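Local coordinates for phosphoribosylaminoimidazole-succinocarboxamide synthase (Thermotoga maritima, PDB 1KUT), which catalyses the ATP-dependent joining of L-aspartate to carboxyaminoimidazole ribonucleotide, giving SAICAR in de novo purine biosynthesis, at residues L18-D23 / P68-K73. Numbering follows the deposited sequence.
Sequences LLEFKD and PPRTLK
The guanidinium of Arg-70 lies with one face over the backbone of Phe-21 and Lys-22, and has Glu-20 and Asp-23 OD1 at its edge. Glu-20 OE1 takes both NE (3.0 Å) and NH2 (3.1 Å) of Arg-70, a side-on salt bridge to a single oxygen. NE comes in at the anti lone pair of OE1, NH2 from above the carboxylate plane, and the two flat groups are 58° apart. Arg-70 NH1 forms a salt bridge with Asp-23 OD2 (3.1 Å), the planes nearly perpendicular; Gly-40 N also binds this oxygen. Arg-70 NH2 also donates to a water, 2.7 Å from its oxygen. A bend at chi3 (-129°) carries the guanidinium across to Glu-20 and Asp-23. The Phe-21 ring has Arg-70 O near its edge, while Leu-72 CD2 reaches Phe-21 CE1 obliquely at 4.0 Å; Cys-43 and Ala-44 of helix 39-55 also touch the Phe-21 side chain. Phe-21 N donates almost straight to Arg-70 O (2.7 Å), and Leu-19 and Leu-72 exchange two backbone bonds. This is antiparallel pairing of neighbouring inner strands 16-21 and 71-74 in a five-stranded sheet, with a Glu-20/Arg-70/Asp-23 salt-bridge network where the paired strands give way to loop.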
ATOM      1  N   LEU B  18      25.143  17.624 -11.467  1.00 32.36           N
ATOM      2  CA  LEU B  18      25.892  17.707 -10.220  1.00 31.78           C
ATOM      3  C   LEU B  18      24.898  17.585  -9.072  1.00 31.54           C
ATOM      4  O   LEU B  18      23.798  18.130  -9.124  1.00 31.42           O
ATOM      5  CB  LEU B  18      26.660  19.037 -10.115  1.00 31.53           C
ATOM      6  CG  LEU B  18      27.907  19.254 -10.980  1.00 31.12           C
ATOM      7  CD1 LEU B  18      28.493  20.623 -10.659  1.00 30.95           C
ATOM      8  CD2 LEU B  18      28.944  18.160 -10.716  1.00 30.91           C
ATOM      9  N   LEU B  19      25.286  16.854  -8.041  1.00 31.25           N
ATOM     10  CA  LEU B  19      24.422  16.669  -6.894  1.00 31.28           C
ATOM     11  C   LEU B  19      25.191  17.119  -5.660  1.00 31.44           C
ATOM     12  O   LEU B  19      26.150  16.459  -5.222  1.00 31.53           O
ATOM     13  CB  LEU B  19      24.021  15.195  -6.782  1.00 30.91           C
ATOM     14  CG  LEU B  19      23.095  14.766  -5.639  1.00 30.94           C
ATOM     15  CD1 LEU B  19      21.790  15.548  -5.693  1.00 30.62           C
ATOM     16  CD2 LEU B  19      22.819  13.266  -5.766  1.00 30.81           C
ATOM     17  N   GLU B  20      24.788  18.258  -5.116  1.00 31.46           N
ATOM     18  CA  GLU B  20      25.445  18.785  -3.932  1.00 32.03           C
ATOM     19  C   GLU B  20      24.678  18.442  -2.676  1.00 31.76           C
ATOM     20  O   GLU B  20      23.489  18.724  -2.561  1.00 31.11           O
ATOM     21  CB  GLU B  20      25.588  20.296  -4.015  1.00 32.83           C
ATOM     22  CG  GLU B  20      26.207  20.882  -2.772  1.00 34.13           C
ATOM     23  CD  GLU B  20      26.350  22.375  -2.859  1.00 35.13           C
ATOM     24  OE1 GLU B  20      26.814  22.985  -1.869  1.00 35.76           O
ATOM     25  OE2 GLU B  20      26.000  22.940  -3.924  1.00 35.82           O
ATOM     26  N   PHE B  21      25.374  17.849  -1.721  1.00 31.90           N
ATOM     27  CA  PHE B  21      24.731  17.474  -0.481  1.00 32.20           C
ATOM     28  C   PHE B  21      24.756  18.630   0.505  1.00 32.75           C
ATOM     29  O   PHE B  21      25.798  19.229   0.733  1.00 32.70           O
ATOM     30  CB  PHE B  21      25.424  16.238   0.098  1.00 31.47           C
ATOM     31  CG  PHE B  21      25.103  14.959  -0.646  1.00 30.91           C
ATOM     32  CD1 PHE B  21      25.373  14.844  -2.007  1.00 30.62           C
ATOM     33  CD2 PHE B  21      24.517  13.880   0.012  1.00 30.17           C
ATOM     34  CE1 PHE B  21      25.063  13.676  -2.698  1.00 30.24           C
ATOM     35  CE2 PHE B  21      24.208  12.716  -0.676  1.00 29.90           C
ATOM     36  CZ  PHE B  21      24.480  12.613  -2.029  1.00 29.82           C
ATOM     37  N   LYS B  22      23.593  18.952   1.063  1.00 33.95           N
ATOM     38  CA  LYS B  22      23.479  20.029   2.039  1.00 35.54           C
ATOM     39  C   LYS B  22      23.724  19.477   3.442  1.00 36.65           C
ATOM     40  O   LYS B  22      23.905  18.272   3.611  1.00 36.43           O
ATOM     41  CB  LYS B  22      22.094  20.679   1.965  1.00 35.41           C
ATOM     42  CG  LYS B  22      21.858  21.502   0.698  1.00 35.91           C
ATOM     43  CD  LYS B  22      20.526  22.253   0.745  1.00 35.63           C
ATOM     44  CE  LYS B  22      19.337  21.305   0.639  1.00 36.12           C
ATOM     45  NZ  LYS B  22      18.024  22.042   0.666  1.00 36.37           N
ATOM     46  N   ASP B  23      23.722  20.354   4.444  1.00 38.39           N
ATOM     47  CA  ASP B  23      23.967  19.939   5.826  1.00 40.05           C
ATOM     48  C   ASP B  23      22.697  19.880   6.677  1.00 41.07           C
ATOM     49  O   ASP B  23      22.771  19.670   7.889  1.00 40.97           O
ATOM     50  CB  ASP B  23      24.966  20.895   6.479  1.00 40.25           C
ATOM     51  CG  ASP B  23      26.277  20.968   5.731  1.00 40.77           C
ATOM     52  OD1 ASP B  23      26.991  21.976   5.885  1.00 41.01           O
ATOM     53  OD2 ASP B  23      26.605  20.017   4.995  1.00 41.59           O
ATOM     54  N   PRO B  68      34.935  15.949  -3.977  1.00 22.63           N
ATOM     55  CA  PRO B  68      35.025  16.447  -2.596  1.00 23.20           C
ATOM     56  C   PRO B  68      34.752  17.939  -2.541  1.00 23.97           C
ATOM     57  O   PRO B  68      35.091  18.672  -3.467  1.00 24.78           O
ATOM     58  CB  PRO B  68      36.463  16.116  -2.189  1.00 23.19           C
ATOM     59  CG  PRO B  68      36.867  14.992  -3.127  1.00 22.99           C
ATOM     60  CD  PRO B  68      36.229  15.407  -4.429  1.00 22.75           C
ATOM     61  N   PRO B  69      34.152  18.418  -1.449  1.00 24.37           N
ATOM     62  CA  PRO B  69      33.716  17.662  -0.267  1.00 24.41           C
ATOM     63  C   PRO B  69      32.293  17.072  -0.257  1.00 24.53           C
ATOM     64  O   PRO B  69      32.078  15.993   0.297  1.00 24.81           O
ATOM     65  CB  PRO B  69      33.899  18.675   0.852  1.00 24.59           C
ATOM     66  CG  PRO B  69      33.473  19.968   0.159  1.00 24.69           C
ATOM     67  CD  PRO B  69      34.228  19.863  -1.152  1.00 23.88           C
ATOM     68  N   ARG B  70      31.334  17.754  -0.874  1.00 24.74           N
ATOM     69  CA  ARG B  70      29.946  17.301  -0.834  1.00 24.87           C
ATOM     70  C   ARG B  70      29.205  17.265  -2.164  1.00 24.35           C
ATOM     71  O   ARG B  70      27.976  17.447  -2.207  1.00 24.29           O
ATOM     72  CB  ARG B  70      29.172  18.190   0.143  1.00 26.02           C
ATOM     73  CG  ARG B  70      29.148  19.681  -0.243  1.00 27.75           C
ATOM     74  CD  ARG B  70      28.674  20.559   0.945  1.00 29.60           C
ATOM     75  NE  ARG B  70      27.588  21.472   0.582  1.00 30.68           N
ATOM     76  CZ  ARG B  70      26.851  22.158   1.459  1.00 31.79           C
ATOM     77  NH1 ARG B  70      27.080  22.039   2.760  1.00 32.28           N
ATOM     78  NH2 ARG B  70      25.866  22.958   1.043  1.00 32.37           N
ATOM     79  N   THR B  71      29.939  17.007  -3.239  1.00 23.86           N
ATOM     80  CA  THR B  71      29.359  16.966  -4.578  1.00 23.59           C
ATOM     81  C   THR B  71      29.579  15.645  -5.308  1.00 22.96           C
ATOM     82  O   THR B  71      30.636  15.035  -5.203  1.00 23.40           O
ATOM     83  CB  THR B  71      29.942  18.099  -5.450  1.00 23.79           C
ATOM     84  OG1 THR B  71      29.469  19.357  -4.954  1.00 24.90           O
ATOM     85  CG2 THR B  71      29.531  17.942  -6.910  1.00 23.57           C
ATOM     86  N   LEU B  72      28.572  15.211  -6.053  1.00 22.49           N
ATOM     87  CA  LEU B  72      28.663  13.969  -6.814  1.00 22.07           C
ATOM     88  C   LEU B  72      28.383  14.258  -8.282  1.00 22.24           C
ATOM     89  O   LEU B  72      27.384  14.908  -8.617  1.00 22.10           O
ATOM     90  CB  LEU B  72      27.634  12.956  -6.311  1.00 21.28           C
ATOM     91  CG  LEU B  72      28.119  11.705  -5.588  1.00 21.21           C
ATOM     92  CD1 LEU B  72      29.112  12.061  -4.519  1.00 21.09           C
ATOM     93  CD2 LEU B  72      26.928  10.989  -4.999  1.00 21.17           C
ATOM     94  N   LYS B  73      29.265  13.808  -9.163  1.00 21.91           N
ATOM     95  CA  LYS B  73      29.008  14.017 -10.571  1.00 21.63           C
ATOM     96  C   LYS B  73      28.141  12.823 -10.963  1.00 20.84           C
ATOM     97  O   LYS B  73      28.564  11.663 -10.864  1.00 20.69           O
ATOM     98  CB  LYS B  73      30.310  14.038 -11.364  1.00 22.15           C
ATOM     99  CG  LYS B  73      30.138  14.365 -12.841  1.00 23.58           C
ATOM    100  CD  LYS B  73      31.498  14.264 -13.510  1.00 24.99           C
ATOM    101  CE  LYS B  73      31.411  13.905 -14.986  1.00 25.89           C
ATOM    102  NZ  LYS B  73      32.770  13.462 -15.483  1.00 26.81           N
TER
HETATM  103  O   HOH W   1      24.079  23.505   3.006  1.00 40.90           O